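Alkaline phosphatase (Antarctic bacterium, PDB 2W5V) probably hydrolyses phosphate monoesters as an alkaline phosphatase, using two zinc ions and one magnesium ion. Local coordinates at residues S52-F66 against I271-L285. The protein carries 1 engineered substitution. Numbering follows the deposited sequence.
Sequences STFYFKSGTPNYTQF and ISEINDFDDAIGTAL. Unlike the reference sequence in segment 52-66: Ser-58 (reference Glu).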
ATOM      1  N   SER B  52       7.353   4.352   7.509  1.00 21.25           N
ATOM      2  CA  SER B  52       8.212   5.046   8.465  1.00 19.40           C
ATOM      3  C   SER B  52       9.493   4.269   8.764  1.00 20.67           C
ATOM      4  O   SER B  52      10.517   4.871   9.062  1.00 24.26           O
ATOM      5  CB  SER B  52       7.454   5.404   9.759  1.00 18.96           C
ATOM      6  OG  SER B  52       7.141   4.255  10.524  1.00 21.53           O
ATOM      7  N   THR B  53       9.452   2.941   8.672  1.00 15.44           N
ATOM      8  CA  THR B  53      10.654   2.143   8.924  1.00 18.97           C
ATOM      9  C   THR B  53      11.746   2.397   7.885  1.00 25.32           C
ATOM     10  O   THR B  53      12.914   2.084   8.119  1.00 27.13           O
ATOM     11  CB  THR B  53      10.362   0.626   8.989  1.00 19.46           C
ATOM     12  OG1 THR B  53       9.943   0.146   7.699  1.00 19.33           O
ATOM     13  CG2 THR B  53       9.267   0.333  10.000  1.00 21.07           C
ATOM     14  N   PHE B  54      11.367   2.959   6.738  1.00 22.13           N
ATOM     15  CA  PHE B  54      12.322   3.265   5.677  1.00 23.41           C
ATOM     16  C   PHE B  54      12.994   4.615   5.900  1.00 27.22           C
ATOM     17  O   PHE B  54      13.915   4.980   5.166  1.00 28.24           O
ATOM     18  CB  PHE B  54      11.642   3.242   4.299  1.00 14.48           C
ATOM     19  CG  PHE B  54      11.276   1.858   3.829  1.00 20.92           C
ATOM     20  CD1 PHE B  54      10.176   1.203   4.350  1.00 17.85           C
ATOM     21  CD2 PHE B  54      12.046   1.207   2.880  1.00 23.05           C
ATOM     22  CE1 PHE B  54       9.843  -0.076   3.929  1.00 18.67           C
ATOM     23  CE2 PHE B  54      11.715  -0.074   2.458  1.00 20.44           C
ATOM     24  CZ  PHE B  54      10.614  -0.710   2.981  1.00 20.37           C
ATOM     25  N   TYR B  55      12.532   5.352   6.909  1.00 20.67           N
ATOM     26  CA  TYR B  55      13.072   6.686   7.193  1.00 19.92           C
ATOM     27  C   TYR B  55      13.529   6.871   8.633  1.00 28.43           C
ATOM     28  O   TYR B  55      14.397   7.707   8.920  1.00 23.42           O
ATOM     29  CB  TYR B  55      12.034   7.759   6.868  1.00 18.30           C
ATOM     30  CG  TYR B  55      11.696   7.845   5.399  1.00 19.54           C
ATOM     31  CD1 TYR B  55      10.660   7.093   4.867  1.00 18.36           C
ATOM     32  CD2 TYR B  55      12.424   8.662   4.541  1.00 24.95           C
ATOM     33  CE1 TYR B  55      10.340   7.153   3.532  1.00 21.55           C
ATOM     34  CE2 TYR B  55      12.113   8.730   3.185  1.00 24.99           C
ATOM     35  CZ  TYR B  55      11.067   7.966   2.689  1.00 24.97           C
ATOM     36  OH  TYR B  55      10.733   8.009   1.353  1.00 23.76           O
ATOM     37  N   PHE B  56      12.934   6.114   9.545  1.00 21.44           N
ATOM     38  CA  PHE B  56      13.190   6.320  10.968  1.00 20.91           C
ATOM     39  C   PHE B  56      13.770   5.096  11.663  1.00 24.66           C
ATOM     40  O   PHE B  56      13.742   4.999  12.884  1.00 27.94           O
ATOM     41  CB  PHE B  56      11.911   6.779  11.670  1.00 22.22           C
ATOM     42  CG  PHE B  56      11.435   8.123  11.219  1.00 23.45           C
ATOM     43  CD1 PHE B  56      10.427   8.240  10.285  1.00 17.93           C
ATOM     44  CD2 PHE B  56      12.017   9.277  11.720  1.00 29.35           C
ATOM     45  CE1 PHE B  56       9.992   9.481   9.866  1.00 24.05           C
ATOM     46  CE2 PHE B  56      11.587  10.518  11.302  1.00 37.35           C
ATOM     47  CZ  PHE B  56      10.572  10.620  10.370  1.00 27.04           C
ATOM     48  N   LYS B  57      14.299   4.165  10.884  1.00 27.89           N
ATOM     49  CA  LYS B  57      14.963   3.009  11.457  1.00 29.71           C
ATOM     50  C   LYS B  57      16.403   2.943  10.974  1.00 34.61           C
ATOM     51  O   LYS B  57      16.689   3.247   9.819  1.00 30.22           O
ATOM     52  CB  LYS B  57      14.233   1.720  11.076  1.00 20.48           C
ATOM     53  CG  LYS B  57      14.707   0.527  11.877  1.00 30.52           C
ATOM     54  CD  LYS B  57      13.940  -0.738  11.551  1.00 28.41           C
ATOM     55  CE  LYS B  57      14.259  -1.807  12.592  1.00 38.43           C
ATOM     56  NZ  LYS B  57      13.788  -3.165  12.201  1.00 40.70           N
ATOM     57  N   SER B  58      17.313   2.551  11.858  1.00 37.61           N
ATOM     58  CA  SER B  58      18.690   2.308  11.455  1.00 42.27           C
ATOM     59  C   SER B  58      18.746   1.040  10.603  1.00 45.28           C
ATOM     60  O   SER B  58      18.209  -0.002  10.981  1.00 46.97           O
ATOM     61  CB  SER B  58      19.588   2.171  12.686  1.00 49.09           C
ATOM     62  OG  SER B  58      20.856   1.648  12.336  1.00 59.68           O
ATOM     63  N   GLY B  59      19.381   1.131   9.442  1.00 51.74           N
ATOM     64  CA  GLY B  59      19.480  -0.011   8.553  1.00 57.38           C
ATOM     65  C   GLY B  59      18.216  -0.267   7.753  1.00 52.70           C
ATOM     66  O   GLY B  59      17.203   0.409   7.930  1.00 57.18           O
ATOM     67  N   THR B  60      18.277  -1.259   6.872  1.00 42.43           N
ATOM     68  CA  THR B  60      17.170  -1.572   5.976  1.00 38.19           C
ATOM     69  C   THR B  60      16.073  -2.350   6.701  1.00 30.47           C
ATOM     70  O   THR B  60      16.369  -3.224   7.512  1.00 30.30           O
ATOM     71  CB  THR B  60      17.670  -2.404   4.787  1.00 44.49           C
ATOM     72  OG1 THR B  60      18.800  -1.747   4.197  1.00 54.31           O
ATOM     73  CG2 THR B  60      16.584  -2.561   3.745  1.00 42.08           C
ATOM     74  N   PRO B  61      14.799  -2.021   6.425  1.00 23.87           N
ATOM     75  CA  PRO B  61      13.698  -2.758   7.053  1.00 18.61           C
ATOM     76  C   PRO B  61      13.605  -4.183   6.532  1.00 24.69           C
ATOM     77  O   PRO B  61      13.879  -4.436   5.362  1.00 22.76           O
ATOM     78  CB  PRO B  61      12.454  -1.984   6.606  1.00 18.65           C
ATOM     79  CG  PRO B  61      12.941  -0.658   6.168  1.00 21.84           C
ATOM     80  CD  PRO B  61      14.320  -0.862   5.654  1.00 23.35           C
ATOM     81  N   ASN B  62      13.192  -5.104   7.394  1.00 23.69           N
ATOM     82  CA  ASN B  62      12.999  -6.485   6.977  1.00 19.85           C
ATOM     83  C   ASN B  62      11.843  -6.612   5.986  1.00 18.87           C
ATOM     84  O   ASN B  62      11.769  -7.573   5.221  1.00 18.27           O
ATOM     85  CB  ASN B  62      12.828  -7.384   8.202  1.00 18.08           C
ATOM     86  CG  ASN B  62      14.121  -7.529   8.980  1.00 25.48           C
ATOM     87  OD1 ASN B  62      15.116  -8.012   8.443  1.00 28.56           O
ATOM     88  ND2 ASN B  62      14.121  -7.100  10.239  1.00 26.12           N
ATOM     89  N   TYR B  63      10.958  -5.621   5.973  1.00 16.91           N
ATOM     90  CA  TYR B  63       9.951  -5.555   4.917  1.00 14.05           C
ATOM     91  C   TYR B  63      10.549  -5.782   3.520  1.00 20.47           C
ATOM     92  O   TYR B  63       9.906  -6.382   2.662  1.00 22.40           O
ATOM     93  CB  TYR B  63       9.209  -4.210   4.939  1.00 19.32           C
ATOM     94  CG  TYR B  63       8.154  -4.091   6.013  1.00 16.50           C
ATOM     95  CD1 TYR B  63       8.369  -3.307   7.139  1.00 17.90           C
ATOM     96  CD2 TYR B  63       6.947  -4.765   5.905  1.00 17.54           C
ATOM     97  CE1 TYR B  63       7.403  -3.202   8.138  1.00 20.43           C
ATOM     98  CE2 TYR B  63       5.971  -4.669   6.894  1.00 16.65           C
ATOM     99  CZ  TYR B  63       6.203  -3.884   8.007  1.00 21.19           C
ATOM    100  OH  TYR B  63       5.234  -3.777   8.990  1.00 18.13           O
ATOM    101  N   THR B  64      11.766  -5.293   3.280  1.00 18.41           N
ATOM    102  CA  THR B  64      12.334  -5.349   1.930  1.00 21.98           C
ATOM    103  C   THR B  64      12.661  -6.769   1.455  1.00 21.49           C
ATOM    104  O   THR B  64      12.948  -6.981   0.280  1.00 21.94           O
ATOM    105  CB  THR B  64      13.598  -4.481   1.778  1.00 23.64           C
ATOM    106  OG1 THR B  64      14.608  -4.960   2.671  1.00 22.53           O
ATOM    107  CG2 THR B  64      13.285  -3.025   2.079  1.00 29.39           C
ATOM    108  N   GLN B  65      12.635  -7.729   2.368  1.00 18.23           N
ATOM    109  CA  GLN B  65      12.856  -9.125   1.994  1.00 17.67           C
ATOM    110  C   GLN B  65      11.679  -9.720   1.219  1.00 18.80           C
ATOM    111  O   GLN B  65      11.827 -10.753   0.573  1.00 25.06           O
ATOM    112  CB  GLN B  65      13.133  -9.982   3.231  1.00 17.34           C
ATOM    113  CG  GLN B  65      14.396  -9.617   3.981  1.00 18.41           C
ATOM    114  CD  GLN B  65      14.715 -10.590   5.100  1.00 23.85           C
ATOM    115  OE1 GLN B  65      14.816 -11.798   4.879  1.00 25.49           O
ATOM    116  NE2 GLN B  65      14.881 -10.067   6.310  1.00 25.83           N
ATOM    117  N   PHE B  66      10.510  -9.085   1.288  1.00 16.20           N
ATOM    118  CA  PHE B  66       9.313  -9.659   0.670  1.00 15.00           C
ATOM    119  C   PHE B  66       9.187  -9.338  -0.813  1.00 18.81           C
ATOM    120  O   PHE B  66       9.468  -8.223  -1.241  1.00 17.73           O
ATOM    121  CB  PHE B  66       8.037  -9.187   1.381  1.00 18.38           C
ATOM    122  CG  PHE B  66       7.849  -9.766   2.753  1.00 20.56           C
ATOM    123  CD1 PHE B  66       8.163  -9.023   3.885  1.00 18.22           C
ATOM    124  CD2 PHE B  66       7.340 -11.047   2.917  1.00 16.10           C
ATOM    125  CE1 PHE B  66       7.982  -9.556   5.147  1.00 20.46           C
ATOM    126  CE2 PHE B  66       7.153 -11.583   4.182  1.00 14.02           C
ATOM    127  CZ  PHE B  66       7.474 -10.839   5.291  1.00 16.28           C
ATOM    128  N   ILE B 271       6.306   5.030  15.876  1.00 20.22           N
ATOM    129  CA  ILE B 271       7.522   4.654  15.168  1.00 21.30           C
ATOM    130  C   ILE B 271       8.348   3.599  15.908  1.00 19.59           C
ATOM    131  O   ILE B 271       8.807   2.622  15.307  1.00 20.60           O
ATOM    132  CB  ILE B 271       8.385   5.890  14.856  1.00 27.84           C
ATOM    133  CG1 ILE B 271       7.714   6.722  13.764  1.00 22.32           C
ATOM    134  CG2 ILE B 271       9.770   5.469  14.405  1.00 24.01           C
ATOM    135  CD1 ILE B 271       8.367   8.067  13.534  1.00 25.68           C
ATOM    136  N   SER B 272       8.534   3.781  17.210  1.00 18.22           N
ATOM    137  CA  SER B 272       9.324   2.822  17.975  1.00 21.26           C
ATOM    138  C   SER B 272       8.628   1.460  18.013  1.00 21.88           C
ATOM    139  O   SER B 272       9.288   0.416  17.994  1.00 20.88           O
ATOM    140  CB  SER B 272       9.628   3.331  19.395  1.00 24.25           C
ATOM    141  OG  SER B 272       8.446   3.644  20.107  1.00 31.38           O
ATOM    142  N   GLU B 273       7.298   1.465  18.055  1.00 20.45           N
ATOM    143  CA  GLU B 273       6.571   0.199  18.119  1.00 21.65           C
ATOM    144  C   GLU B 273       6.653  -0.558  16.788  1.00 23.67           C
ATOM    145  O   GLU B 273       6.827  -1.777  16.770  1.00 18.00           O
ATOM    146  CB  GLU B 273       5.113   0.408  18.543  1.00 20.94           C
ATOM    147  CG  GLU B 273       4.925   0.984  19.964  1.00 18.52           C
ATOM    148  CD  GLU B 273       5.479   0.084  21.072  1.00 26.39           C
ATOM    149  OE1 GLU B 273       5.315  -1.150  20.988  1.00 24.25           O
ATOM    150  OE2 GLU B 273       6.067   0.612  22.042  1.00 22.45           O
ATOM    151  N   ILE B 274       6.538   0.148  15.671  1.00 18.28           N
ATOM    152  CA  ILE B 274       6.586  -0.559  14.394  1.00 19.30           C
ATOM    153  C   ILE B 274       8.018  -0.960  14.040  1.00 17.48           C
ATOM    154  O   ILE B 274       8.233  -1.967  13.373  1.00 18.67           O
ATOM    155  CB  ILE B 274       5.895   0.195  13.240  1.00 19.95           C
ATOM    156  CG1 ILE B 274       5.724  -0.747  12.041  1.00 27.05           C
ATOM    157  CG2 ILE B 274       6.676   1.429  12.857  1.00 22.27           C
ATOM    158  CD1 ILE B 274       4.866  -0.188  10.929  1.00 28.12           C
ATOM    159  N   ASN B 275       8.996  -0.183  14.498  1.00 17.60           N
ATOM    160  CA  ASN B 275      10.390  -0.590  14.359  1.00 17.58           C
ATOM    161  C   ASN B 275      10.649  -1.925  15.066  1.00 22.04           C
ATOM    162  O   ASN B 275      11.365  -2.784  14.544  1.00 19.44           O
ATOM    163  CB  ASN B 275      11.341   0.491  14.886  1.00 18.44           C
ATOM    164  CG  ASN B 275      11.592   1.598  13.867  1.00 24.56           C
ATOM    165  OD1 ASN B 275      11.146   1.519  12.720  1.00 21.07           O
ATOM    166  ND2 ASN B 275      12.313   2.633  14.283  1.00 26.24           N
ATOM    167  N   ASP B 276      10.071  -2.086  16.255  1.00 17.33           N
ATOM    168  CA  ASP B 276      10.165  -3.341  17.006  1.00 18.97           C
ATOM    169  C   ASP B 276       9.487  -4.482  16.238  1.00 23.07           C
ATOM    170  O   ASP B 276      10.022  -5.592  16.147  1.00 17.97           O
ATOM    171  CB  ASP B 276       9.526  -3.182  18.393  1.00 21.83           C
ATOM    172  CG  ASP B 276       9.521  -4.475  19.185  1.00 30.04           C
ATOM    173  OD1 ASP B 276      10.616  -5.015  19.449  1.00 29.46           O
ATOM    174  OD2 ASP B 276       8.418  -4.952  19.543  1.00 24.65           O
ATOM    175  N   PHE B 277       8.310  -4.201  15.683  1.00 21.03           N
ATOM    176  CA  PHE B 277       7.582  -5.176  14.874  1.00 18.31           C
ATOM    177  C   PHE B 277       8.425  -5.651  13.684  1.00 22.17           C
ATOM    178  O   PHE B 277       8.490  -6.846  13.395  1.00 18.98           O
ATOM    179  CB  PHE B 277       6.255  -4.584  14.385  1.00 14.69           C
ATOM    180  CG  PHE B 277       5.428  -5.540  13.569  1.00 16.09           C
ATOM    181  CD1 PHE B 277       4.708  -6.564  14.188  1.00 16.21           C
ATOM    182  CD2 PHE B 277       5.362  -5.416  12.186  1.00 16.64           C
ATOM    183  CE1 PHE B 277       3.941  -7.456  13.434  1.00 17.93           C
ATOM    184  CE2 PHE B 277       4.597  -6.297  11.419  1.00 16.44           C
ATOM    185  CZ  PHE B 277       3.882  -7.325  12.050  1.00 18.13           C
ATOM    186  N   ASP B 278       9.093  -4.717  13.011  1.00 18.47           N
ATOM    187  CA  ASP B 278       9.969  -5.087  11.906  1.00 18.73           C
ATOM    188  C   ASP B 278      11.107  -6.000  12.360  1.00 23.57           C
ATOM    189  O   ASP B 278      11.537  -6.880  11.617  1.00 19.50           O
ATOM    190  CB  ASP B 278      10.541  -3.853  11.192  1.00 17.58           C
ATOM    191  CG  ASP B 278      11.361  -4.231   9.968  1.00 27.21           C
ATOM    192  OD1 ASP B 278      10.761  -4.617   8.939  1.00 26.50           O
ATOM    193  OD2 ASP B 278      12.607  -4.168  10.037  1.00 23.93           O
ATOM    194  N   ASP B 279      11.598  -5.798  13.578  1.00 23.29           N
ATOM    195  CA  ASP B 279      12.572  -6.730  14.151  1.00 26.01           C
ATOM    196  C   ASP B 279      11.998  -8.148  14.239  1.00 25.02           C
ATOM    197  O   ASP B 279      12.670  -9.125  13.889  1.00 20.52           O
ATOM    198  CB  ASP B 279      13.031  -6.258  15.533  1.00 27.19           C
ATOM    199  CG  ASP B 279      14.090  -5.157  15.456  1.00 40.38           C
ATOM    200  OD1 ASP B 279      14.600  -4.882  14.345  1.00 37.79           O
ATOM    201  OD2 ASP B 279      14.413  -4.564  16.509  1.00 43.38           O
ATOM    202  N   ALA B 280      10.761  -8.256  14.716  1.00 21.27           N
ATOM    203  CA  ALA B 280      10.082  -9.546  14.799  1.00 23.22           C
ATOM    204  C   ALA B 280       9.940 -10.179  13.423  1.00 20.84           C
ATOM    205  O   ALA B 280      10.077 -11.390  13.272  1.00 22.23           O
ATOM    206  CB  ALA B 280       8.717  -9.392  15.448  1.00 18.33           C
ATOM    207  N   ILE B 281       9.660  -9.360  12.417  1.00 23.23           N
ATOM    208  CA  ILE B 281       9.609  -9.864  11.048  1.00 17.50           C
ATOM    209  C   ILE B 281      10.941 -10.516  10.670  1.00 23.88           C
ATOM    210  O   ILE B 281      10.966 -11.604  10.104  1.00 20.12           O
ATOM    211  CB  ILE B 281       9.281  -8.751  10.028  1.00 19.21           C
ATOM    212  CG1 ILE B 281       7.863  -8.214  10.246  1.00 15.58           C
ATOM    213  CG2 ILE B 281       9.440  -9.279   8.605  1.00 19.57           C
ATOM    214  CD1 ILE B 281       7.514  -7.050   9.309  1.00 20.27           C
ATOM    215  N   GLY B 282      12.047  -9.845  10.987  1.00 23.40           N
ATOM    216  CA  GLY B 282      13.374 -10.376  10.707  1.00 23.21           C
ATOM    217  C   GLY B 282      13.610 -11.714  11.391  1.00 24.22           C
ATOM    218  O   GLY B 282      14.233 -12.622  10.832  1.00 20.65           O
ATOM    219  N   THR B 283      13.106 -11.841  12.612  1.00 21.36           N
ATOM    220  CA  THR B 283      13.225 -13.089  13.355  1.00 25.30           C
ATOM    221  C   THR B 283      12.482 -14.221  12.647  1.00 23.37           C
ATOM    222  O   THR B 283      13.025 -15.306  12.437  1.00 22.63           O
ATOM    223  CB  THR B 283      12.665 -12.931  14.773  1.00 28.49           C
ATOM    224  OG1 THR B 283      13.413 -11.928  15.466  1.00 28.56           O
ATOM    225  CG2 THR B 283      12.745 -14.240  15.531  1.00 28.35           C
ATOM    226  N   ALA B 284      11.232 -13.969  12.281  1.00 25.18           N
ATOM    227  CA  ALA B 284      10.433 -14.988  11.612  1.00 22.26           C
ATOM    228  C   ALA B 284      11.088 -15.382  10.293  1.00 28.55           C
ATOM    229  O   ALA B 284      11.205 -16.567   9.981  1.00 25.63           O
ATOM    230  CB  ALA B 284       9.038 -14.481  11.365  1.00 18.56           C
ATOM    231  N   LEU B 285      11.501 -14.381   9.517  1.00 22.33           N
ATOM    232  CA  LEU B 285      12.083 -14.624   8.198  1.00 17.08           C
ATOM    233  C   LEU B 285      13.409 -15.367   8.288  1.00 25.53           C
ATOM    234  O   LEU B 285      13.709 -16.215   7.450  1.00 24.06           O
ATOM    235  CB  LEU B 285      12.261 -13.312   7.428  1.00 18.79           C
ATOM    236  CG  LEU B 285      10.980 -12.652   6.927  1.00 17.49           C
ATOM    237  CD1 LEU B 285      11.302 -11.360   6.177  1.00 19.81           C
ATOM    238  CD2 LEU B 285      10.231 -13.619   6.034  1.00 22.90           C
TER
HETATM  239  O   HOH W   1      16.136  -6.729  12.148  1.00 46.64           O
HETATM  240  O   HOH W   2      15.877 -12.001   8.679  1.00 26.16           O
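Ile-281 lays its CD1 methyl over one face of the Tyr-63 ring, 3.8 Å from the ring centroid, a CH-pi contact, while its other branch, CG2, meets the edge of Phe-66. A beta-branched residue suits this place because it serves two rings at once: with CG2 anti to the backbone N and CG1 beside it (chi1 -66°), the branches part toward different aromatics. Leu-285, branched one carbon farther out at CG, sets CD1 against Gln-65 CB and CD and both methyls against Phe-66. Tyr-63 OH lies at the edge of the Phe-277 ring. Farther along, the slim CG1-CD1 arm of Ile-271 reaches over a face of Phe-56 while CG2 meets Phe-56 CB. In the alpha/beta fold of alkaline phosphatases, helix 267-291 packs on the central sheet, Phe-277 and Ile-281 touching Leu-40 and Val-298, and the loop leading to strand 68-73 lies along its flank; the second subunit's Ile-357 also packs on Tyr-63. Outward, Asp-278 grips the 3-10 turn with both oxygens: OD2 takes Asn-62 N at 2.9 Å, nearly straight (173°), and OD1 takes Tyr-63 N at 3.1 Å, each through a syn lone pair. The anti lone pair of OD2 receives Lys-57 NZ at 2.7 Å. With an alanine at this position the two turn amides would probably lose these acceptors and Lys-57 one of its two carboxylates. Long and extended beyond CG, the lysine runs past Asn-275 and carries one ammonium to both acids; NZ lies 2.9 Å from Asp-279 OD1, approaching from above the carboxylate plane. Asn-62 ND2 bonds Asp-278 O from the face opposite Gly-282 N; Gly-282 suits this close approach, since a beta carbon there would clash with ND2. At the other end, Asn-275 ND2 donates to Phe-56 O at 3.1 Å, whereas its buried OD1 faces carbons of Thr-53 and Lys-57 and finds no polar partner.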